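Local coordinates for glutathione S-transferase (Pseudomonas protegens, PDB 4IKH), which binds glutathione in a dimer of the glutathione transferase fold and probably catalyses the transfer of glutathione to electrophilic substrates, at residues V52-T56 and Q57-T61; P62-L65 and S66-P69; A112-Y115 and E116-W120. All blocks are in the same frame, centred on the assembly; numbering follows the deposited sequence.

Contact 1 (V52-T56 and Q57-T61); sequences VSFET and QDQMT. With GSH (glutathione), chain B.
F54 and Q59 meet beside bound glutathione, in the loop that follows strand 47-51 of the thioredoxin-like domain. Their side chains cross at about a right angle, the Q59 amide turned 44° from the ring plane, and OE1 of Q59 lies 3.5 Å from CD1 of F54. The other end of that amide holds the ligand: NE2 of Q59 donates to O32 of the glutathione glycyl carboxylate at 2.9 Å, in an almost straight bond. CG of Q59 stands between its backbone N and carbonyl carbon (chi1 82°), and a bend at chi2 turns the amide toward the ring. CA3 of the same glutathione rests over a face of F54, so the phenyl group borders both the amide and the peptide. The ligand is gripped further by S92, E91, K72 and I73.

Behind this first shell the loop is folded by two successive type I turns, F54 to Q57 and Q57 to M60. D58 N donates to S53 O at 2.9 Å, and the D58 carboxylate reaches back to the residue ahead of the first turn: OD2 accepts from S53 N at 3.3 Å, 32° out of the carboxylate plane. K14 forms a salt bridge with D58 OD1. From above that plane, T56 OG1 donates to the same OD1 at 2.6 Å.

Contact 2 (P62-L65 and S66-P69); sequences PEFL and SVSP
P62-L65, the short helix between strands 47-51 and 75-78, passes into S66-P69 around the carbonyl of F64. Its O accepts two backbone N-H groups, each at 3.0 Å: S68 N lies in the carbonyl plane, whereas V67 N sits 47° above it. One residue before F64, E63 O receives S66 OG at 2.6 Å, also from above the carbonyl plane; a chi1 of 55° places this hydroxyl between the backbone N and the carbonyl carbon of S66, within reach of the carbonyl three residues back. The backbone bond from S66 N to P62 O is weak.

In the thioredoxin-like domain of glutathione transferases this segment is part of the connection from strand 47-51 to strand 75-78, and the F64 ring is buried there. CG of F64 is anti to the backbone N (chi1 -175°), which carries the ring alongside S68, with CE2 3.7 Å from S68 CB. I73 and Q59, both glutathione-binding residues, pack on the same phenyl group. S68 OG is held by K72 O. L65 CD2 comes within 3.5 Å of S68 O, and L65 CA makes a nearly straight C-H...O contact with that same oxygen.

Contact 3 (A112-Y115 and E116-W120); sequences AARY and ETIQW
A112-W120 is a regular alpha-helical run near the start of helix 111-140, with E116 N, T117 N, I118 N and Q119 N each bonded to the carbonyl four residues back. The helix belongs to the all-helical C-terminal domain of the glutathione transferase fold and here runs along the dimer interface.

A113 O takes two donors from T117, the backbone N at 2.9 Å and OG1 at 2.6 Å, which arrive from opposite faces of the carbonyl plane. With OG1 beside its own backbone N (chi1 -52°), the threonine hydroxyl bends back along the helix and is satisfied by that carbonyl. E116 lies along the same turn, its CG 3.4 Å from A112 O and its OE2 4.1 Å from A112 CB; L87 of the second subunit packs on both residues.

I118 CD1 lies against both R114 and Y115, 4.2 Å from R114 CG and 4.4 Å from Y115 CD1, approaching both the guanidinium and the ring obliquely. R114 is extended from CG to NE, which carries its guanidinium to a salt bridge with D101 of its own chain and a hydrogen bond with A108 O. Y115 points across the interface, where its OH bonds to D101 of the second subunit and its ring meets Y98 of that subunit edge to face. One turn on, Q119 CB lies 3.2 Å from Y115 O, while Q119 OE1 accepts from F90 N of the second subunit.

Overall arrangement
From the N terminus, strand 47-51 leads into contact 1, which folds the following loop back on itself beside glutathione. Contact 2 follows directly and carries the chain from helix 62-65 toward strand 75-78. The two are in series, neither nested nor crossed, with centres 11 Å apart; they touch where Q59 O packs against F64 CD2, so the ligand loop rests on the short helix. Together they are part of the connection from strand 47-51 to strand 75-78 in the thioredoxin-like domain. Contact 3 comes later, on helix 111-140, its centre about 34 Å from that of contact 1 and on the opposite side of the chain's centre, where it joins the helical domain to the second subunit.

Contact 1 (V52-T56 and Q57-T61)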
loop_
_atom_site.group_PDB
_atom_site.type_symbol
_atom_site.label_atom_id
_atom_site.label_comp_id
_atom_site.label_asym_id
_atom_site.label_seq_id
_atom_site.Cartn_x
_atom_site.Cartn_y
_atom_site.Cartn_z
ATOM N N VAL A 52 -1.415 -13.887 -17.773
ATOM C CA VAL A 52 -0.464 -14.659 -16.986
ATOM C C VAL A 52 -1.227 -15.739 -16.223
ATOM O O VAL A 52 -1.900 -15.442 -15.236
ATOM C CB VAL A 52 0.259 -13.752 -15.977
ATOM C CG1 VAL A 52 1.272 -14.553 -15.149
ATOM C CG2 VAL A 52 0.952 -12.608 -16.697
ATOM N N SER A 53 -1.134 -16.987 -16.674
ATOM C CA SER A 53 -1.924 -18.062 -16.070
ATOM C C SER A 53 -1.269 -18.634 -14.822
ATOM O O SER A 53 -0.113 -19.050 -14.855
ATOM C CB SER A 53 -2.187 -19.187 -17.073
ATOM O OG SER A 53 -3.053 -20.164 -16.518
ATOM N N PHE A 54 -2.020 -18.662 -13.727
ATOM C CA PHE A 54 -1.520 -19.195 -12.467
ATOM C C PHE A 54 -1.523 -20.715 -12.495
ATOM O O PHE A 54 -0.757 -21.360 -11.781
ATOM C CB PHE A 54 -2.379 -18.711 -11.298
ATOM C CG PHE A 54 -2.282 -17.235 -11.038
ATOM C CD1 PHE A 54 -1.286 -16.471 -11.633
ATOM C CD2 PHE A 54 -3.185 -16.613 -10.187
ATOM C CE1 PHE A 54 -1.200 -15.109 -11.391
ATOM C CE2 PHE A 54 -3.103 -15.254 -9.935
ATOM C CZ PHE A 54 -2.113 -14.499 -10.542
ATOM N N GLU A 55 -2.402 -21.275 -13.323
ATOM C CA GLU A 55 -2.555 -22.721 -13.441
ATOM C C GLU A 55 -1.276 -23.364 -13.968
ATOM O O GLU A 55 -0.925 -24.480 -13.586
ATOM C CB GLU A 55 -3.733 -23.050 -14.360
ATOM C CG GLU A 55 -5.019 -22.325 -13.995
ATOM C CD GLU A 55 -6.128 -22.543 -15.009
ATOM O OE1 GLU A 55 -6.792 -21.554 -15.383
ATOM O OE2 GLU A 55 -6.345 -23.703 -15.423
ATOM N N THR A 56 -0.582 -22.643 -14.843
ATOM C CA THR A 56 0.677 -23.113 -15.405
ATOM C C THR A 56 1.856 -22.462 -14.686
ATOM O O THR A 56 3.009 -22.618 -15.097
ATOM C CB THR A 56 0.760 -22.801 -16.908
ATOM O OG1 THR A 56 1.035 -21.409 -17.097
ATOM C CG2 THR A 56 -0.554 -23.141 -17.592
ATOM N N GLN A 57 1.549 -21.735 -13.611
ATOM C CA GLN A 57 2.554 -21.044 -12.802
ATOM C C GLN A 57 3.398 -20.052 -13.603
ATOM O O GLN A 57 4.607 -19.955 -13.394
ATOM C CB GLN A 57 3.458 -22.046 -12.075
ATOM C CG GLN A 57 2.809 -22.714 -10.876
ATOM C CD GLN A 57 3.666 -22.614 -9.625
ATOM O OE1 GLN A 57 4.823 -23.041 -9.611
ATOM N NE2 GLN A 57 3.103 -22.037 -8.567
ATOM N N ASP A 58 2.754 -19.310 -14.502
ATOM C CA ASP A 58 3.450 -18.346 -15.352
ATOM C C ASP A 58 4.079 -17.194 -14.566
ATOM O O ASP A 58 4.972 -16.507 -15.065
ATOM C CB ASP A 58 2.504 -17.774 -16.412
ATOM C CG ASP A 58 2.214 -18.753 -17.527
ATOM O OD1 ASP A 58 2.931 -19.770 -17.631
ATOM O OD2 ASP A 58 1.270 -18.498 -18.304
ATOM N N GLN A 59 3.609 -16.982 -13.340
ATOM C CA GLN A 59 4.104 -15.876 -12.530
ATOM C C GLN A 59 5.399 -16.236 -11.800
ATOM O O GLN A 59 5.975 -15.398 -11.102
ATOM C CB GLN A 59 3.037 -15.399 -11.536
ATOM C CG GLN A 59 2.928 -16.225 -10.253
ATOM C CD GLN A 59 2.010 -17.423 -10.394
ATOM O OE1 GLN A 59 1.848 -17.973 -11.484
ATOM N NE2 GLN A 59 1.399 -17.830 -9.288
HETATM N N MSE A 60 5.857 -17.477 -11.978
HETATM C CA MSE A 60 7.065 -17.962 -11.317
HETATM C C MSE A 60 8.231 -18.093 -12.297
HETATM O O MSE A 60 9.374 -18.284 -11.888
HETATM C CB MSE A 60 6.797 -19.306 -10.636
HETATM C CG MSE A 60 5.691 -19.253 -9.590
HETATM SE SE MSE A 60 6.184 -18.146 -8.053
HETATM C CE MSE A 60 4.428 -18.049 -7.193
ATOM N N THR A 61 7.930 -17.978 -13.589
ATOM C CA THR A 61 8.943 -18.063 -14.638
ATOM C C THR A 61 9.925 -16.899 -14.525
ATOM O O THR A 61 9.540 -15.798 -14.120
ATOM C CB THR A 61 8.301 -18.054 -16.042
ATOM O OG1 THR A 61 7.666 -16.790 -16.282
ATOM C CG2 THR A 61 7.271 -19.176 -16.168
HETATM N N1 GSH B . 0.327 -5.332 -3.764
HETATM C CA1 GSH B . 0.238 -6.018 -5.005
HETATM C C1 GSH B . -0.413 -5.148 -6.042
HETATM O O11 GSH B . -1.289 -4.307 -5.693
HETATM O O12 GSH B . -0.098 -5.245 -7.274
HETATM C CB1 GSH B . -0.584 -7.252 -4.835
HETATM C CG1 GSH B . -0.598 -8.002 -6.168
HETATM C CD1 GSH B . -1.226 -9.365 -6.011
HETATM O OE1 GSH B . -1.561 -9.770 -4.918
HETATM N N2 GSH B . -1.443 -10.199 -7.188
HETATM C CA2 GSH B . -2.035 -11.491 -7.046
HETATM C C2 GSH B . -1.021 -12.467 -7.612
HETATM O O2 GSH B . -0.363 -12.135 -8.604
HETATM C CB2 GSH B . -3.304 -11.586 -7.838
HETATM S SG2 GSH B . -4.514 -10.383 -7.323
HETATM N N3 GSH B . -0.802 -13.774 -7.022
HETATM C CA3 GSH B . 0.170 -14.668 -7.617
HETATM C C3 GSH B . 0.953 -15.343 -6.542
HETATM O O31 GSH B . 1.005 -14.842 -5.387
HETATM O O32 GSH B . 1.562 -16.413 -6.802
#

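Contact 2 (P62-L65 and S66-P69)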
loop_
_atom_site.group_PDB
_atom_site.type_symbol
_atom_site.label_atom_id
_atom_site.label_comp_id
_atom_site.label_asym_id
_atom_site.label_seq_id
_atom_site.Cartn_x
_atom_site.Cartn_y
_atom_site.Cartn_z
ATOM N N PRO A 62 11.203 -17.143 -14.865
ATOM C CA PRO A 62 12.229 -16.092 -14.864
ATOM C C PRO A 62 11.818 -14.910 -15.744
ATOM O O PRO A 62 12.152 -13.761 -15.435
ATOM C CB PRO A 62 13.440 -16.796 -15.472
ATOM C CG PRO A 62 13.252 -18.238 -15.103
ATOM C CD PRO A 62 11.767 -18.472 -15.166
ATOM N N GLU A 63 11.096 -15.199 -16.824
ATOM C CA GLU A 63 10.620 -14.163 -17.738
ATOM C C GLU A 63 9.691 -13.158 -17.045
ATOM O O GLU A 63 9.821 -11.946 -17.248
ATOM C CB GLU A 63 9.914 -14.783 -18.949
ATOM C CG GLU A 63 10.826 -15.585 -19.876
ATOM C CD GLU A 63 10.845 -17.061 -19.548
ATOM O OE1 GLU A 63 10.752 -17.410 -18.354
ATOM O OE2 GLU A 63 10.949 -17.876 -20.489
ATOM N N PHE A 64 8.763 -13.660 -16.231
ATOM C CA PHE A 64 7.856 -12.777 -15.509
ATOM C C PHE A 64 8.602 -12.063 -14.384
ATOM O O PHE A 64 8.412 -10.866 -14.167
ATOM C CB PHE A 64 6.636 -13.539 -14.970
ATOM C CG PHE A 64 5.606 -12.651 -14.306
ATOM C CD1 PHE A 64 4.771 -11.838 -15.068
ATOM C CD2 PHE A 64 5.480 -12.620 -12.919
ATOM C CE1 PHE A 64 3.824 -11.016 -14.459
ATOM C CE2 PHE A 64 4.537 -11.801 -12.302
ATOM C CZ PHE A 64 3.707 -10.998 -13.074
ATOM N N LEU A 65 9.477 -12.792 -13.694
ATOM C CA LEU A 65 10.229 -12.229 -12.573
ATOM C C LEU A 65 11.077 -11.013 -12.949
ATOM O O LEU A 65 11.398 -10.192 -12.088
ATOM C CB LEU A 65 11.103 -13.297 -11.915
ATOM C CG LEU A 65 10.384 -14.400 -11.141
ATOM C CD1 LEU A 65 11.381 -15.292 -10.415
ATOM C CD2 LEU A 65 9.385 -13.801 -10.154
ATOM N N SER A 66 11.435 -10.895 -14.225
ATOM C CA SER A 66 12.254 -9.774 -14.680
ATOM C C SER A 66 11.498 -8.440 -14.649
ATOM O O SER A 66 12.117 -7.373 -14.568
ATOM C CB SER A 66 12.828 -10.045 -16.077
ATOM O OG SER A 66 11.809 -10.359 -17.016
ATOM N N VAL A 67 10.167 -8.496 -14.714
ATOM C CA VAL A 67 9.367 -7.278 -14.618
ATOM C C VAL A 67 8.632 -7.185 -13.275
ATOM O O VAL A 67 8.244 -6.096 -12.844
ATOM C CB VAL A 67 8.368 -7.126 -15.808
ATOM C CG1 VAL A 67 9.114 -7.141 -17.136
ATOM C CG2 VAL A 67 7.299 -8.215 -15.780
ATOM N N SER A 68 8.449 -8.327 -12.616
ATOM C CA SER A 68 7.802 -8.368 -11.301
ATOM C C SER A 68 8.475 -9.400 -10.414
ATOM O O SER A 68 8.044 -10.551 -10.364
ATOM C CB SER A 68 6.297 -8.674 -11.412
ATOM O OG SER A 68 5.720 -8.860 -10.125
ATOM N N PRO A 69 9.535 -8.982 -9.697
ATOM C CA PRO A 69 10.335 -9.855 -8.821
ATOM C C PRO A 69 9.505 -10.401 -7.670
ATOM O O PRO A 69 9.947 -11.344 -7.022
ATOM C CB PRO A 69 11.413 -8.923 -8.257
ATOM C CG PRO A 69 11.340 -7.665 -9.053
ATOM C CD PRO A 69 10.007 -7.586 -9.697
#

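Contact 3 (A112-Y115 and E116-W120)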
loop_
_atom_site.group_PDB
_atom_site.type_symbol
_atom_site.label_atom_id
_atom_site.label_comp_id
_atom_site.label_asym_id
_atom_site.label_seq_id
_atom_site.Cartn_x
_atom_site.Cartn_y
_atom_site.Cartn_z
ATOM N N ALA A 112 -4.187 19.874 -2.130
ATOM C CA ALA A 112 -4.607 18.951 -1.093
ATOM C C ALA A 112 -5.229 17.699 -1.709
ATOM O O ALA A 112 -4.987 16.586 -1.242
ATOM C CB ALA A 112 -5.593 19.640 -0.157
ATOM N N ALA A 113 -6.008 17.889 -2.773
ATOM C CA ALA A 113 -6.758 16.791 -3.391
ATOM C C ALA A 113 -5.876 15.639 -3.888
ATOM O O ALA A 113 -6.232 14.465 -3.733
ATOM C CB ALA A 113 -7.667 17.315 -4.513
ATOM N N ARG A 114 -4.736 15.969 -4.489
ATOM C CA ARG A 114 -3.781 14.940 -4.910
ATOM C C ARG A 114 -3.372 14.043 -3.745
ATOM O O ARG A 114 -3.433 12.818 -3.844
ATOM C CB ARG A 114 -2.533 15.570 -5.545
ATOM C CG ARG A 114 -1.545 14.537 -6.104
ATOM C CD ARG A 114 -0.294 15.180 -6.721
ATOM N NE ARG A 114 0.591 14.169 -7.305
ATOM C CZ ARG A 114 0.484 13.722 -8.553
ATOM N NH1 ARG A 114 -0.472 14.197 -9.346
ATOM N NH2 ARG A 114 1.321 12.800 -9.010
ATOM N N TYR A 115 -2.960 14.648 -2.636
ATOM C CA TYR A 115 -2.431 13.874 -1.515
ATOM C C TYR A 115 -3.519 13.117 -0.762
ATOM O O TYR A 115 -3.285 12.018 -0.229
ATOM C CB TYR A 115 -1.594 14.771 -0.596
ATOM C CG TYR A 115 -0.419 15.358 -1.341
ATOM C CD1 TYR A 115 0.648 14.553 -1.732
ATOM C CD2 TYR A 115 -0.385 16.704 -1.683
ATOM C CE1 TYR A 115 1.715 15.076 -2.431
ATOM C CE2 TYR A 115 0.678 17.234 -2.381
ATOM C CZ TYR A 115 1.729 16.413 -2.746
ATOM O OH TYR A 115 2.795 16.930 -3.442
ATOM N N GLU A 116 -4.715 13.691 -0.738
ATOM C CA GLU A 116 -5.874 12.990 -0.201
ATOM C C GLU A 116 -6.268 11.808 -1.074
ATOM O O GLU A 116 -6.736 10.788 -0.570
ATOM C CB GLU A 116 -7.053 13.950 -0.044
ATOM C CG GLU A 116 -6.839 14.943 1.080
ATOM C CD GLU A 116 -7.822 16.088 1.047
ATOM O OE1 GLU A 116 -8.591 16.194 0.063
ATOM O OE2 GLU A 116 -7.812 16.884 2.007
ATOM N N THR A 117 -6.096 11.942 -2.384
ATOM C CA THR A 117 -6.351 10.807 -3.269
ATOM C C THR A 117 -5.332 9.685 -3.023
ATOM O O THR A 117 -5.706 8.514 -2.905
ATOM C CB THR A 117 -6.317 11.228 -4.738
ATOM O OG1 THR A 117 -7.186 12.350 -4.928
ATOM C CG2 THR A 117 -6.781 10.088 -5.624
ATOM N N ILE A 118 -4.044 10.035 -2.947
ATOM C CA ILE A 118 -3.015 9.037 -2.665
ATOM C C ILE A 118 -3.283 8.405 -1.299
ATOM O O ILE A 118 -3.082 7.206 -1.105
ATOM C CB ILE A 118 -1.579 9.652 -2.742
ATOM C CG1 ILE A 118 -1.291 10.127 -4.167
ATOM C CG2 ILE A 118 -0.514 8.627 -2.331
ATOM C CD1 ILE A 118 -0.120 11.069 -4.279
ATOM N N GLN A 119 -3.750 9.220 -0.356
ATOM C CA GLN A 119 -4.093 8.740 0.991
ATOM C C GLN A 119 -5.144 7.625 0.969
ATOM O O GLN A 119 -5.020 6.617 1.684
ATOM C CB GLN A 119 -4.605 9.922 1.829
ATOM C CG GLN A 119 -5.491 9.549 3.014
ATOM C CD GLN A 119 -6.129 10.774 3.665
ATOM O OE1 GLN A 119 -5.558 11.372 4.575
ATOM N NE2 GLN A 119 -7.333 11.137 3.208
ATOM N N TRP A 120 -6.185 7.808 0.160
ATOM C CA TRP A 120 -7.220 6.779 0.040
ATOM C C TRP A 120 -6.707 5.596 -0.774
ATOM O O TRP A 120 -7.109 4.457 -0.537
ATOM C CB TRP A 120 -8.532 7.366 -0.529
ATOM C CG TRP A 120 -9.248 8.155 0.531
ATOM C CD1 TRP A 120 -9.335 9.510 0.635
ATOM C CD2 TRP A 120 -9.884 7.620 1.696
ATOM N NE1 TRP A 120 -10.027 9.850 1.777
ATOM C CE2 TRP A 120 -10.360 8.706 2.450
ATOM C CE3 TRP A 120 -10.099 6.324 2.172
ATOM C CZ2 TRP A 120 -11.044 8.536 3.653
ATOM C CZ3 TRP A 120 -10.783 6.156 3.364
ATOM C CH2 TRP A 120 -11.246 7.254 4.091
#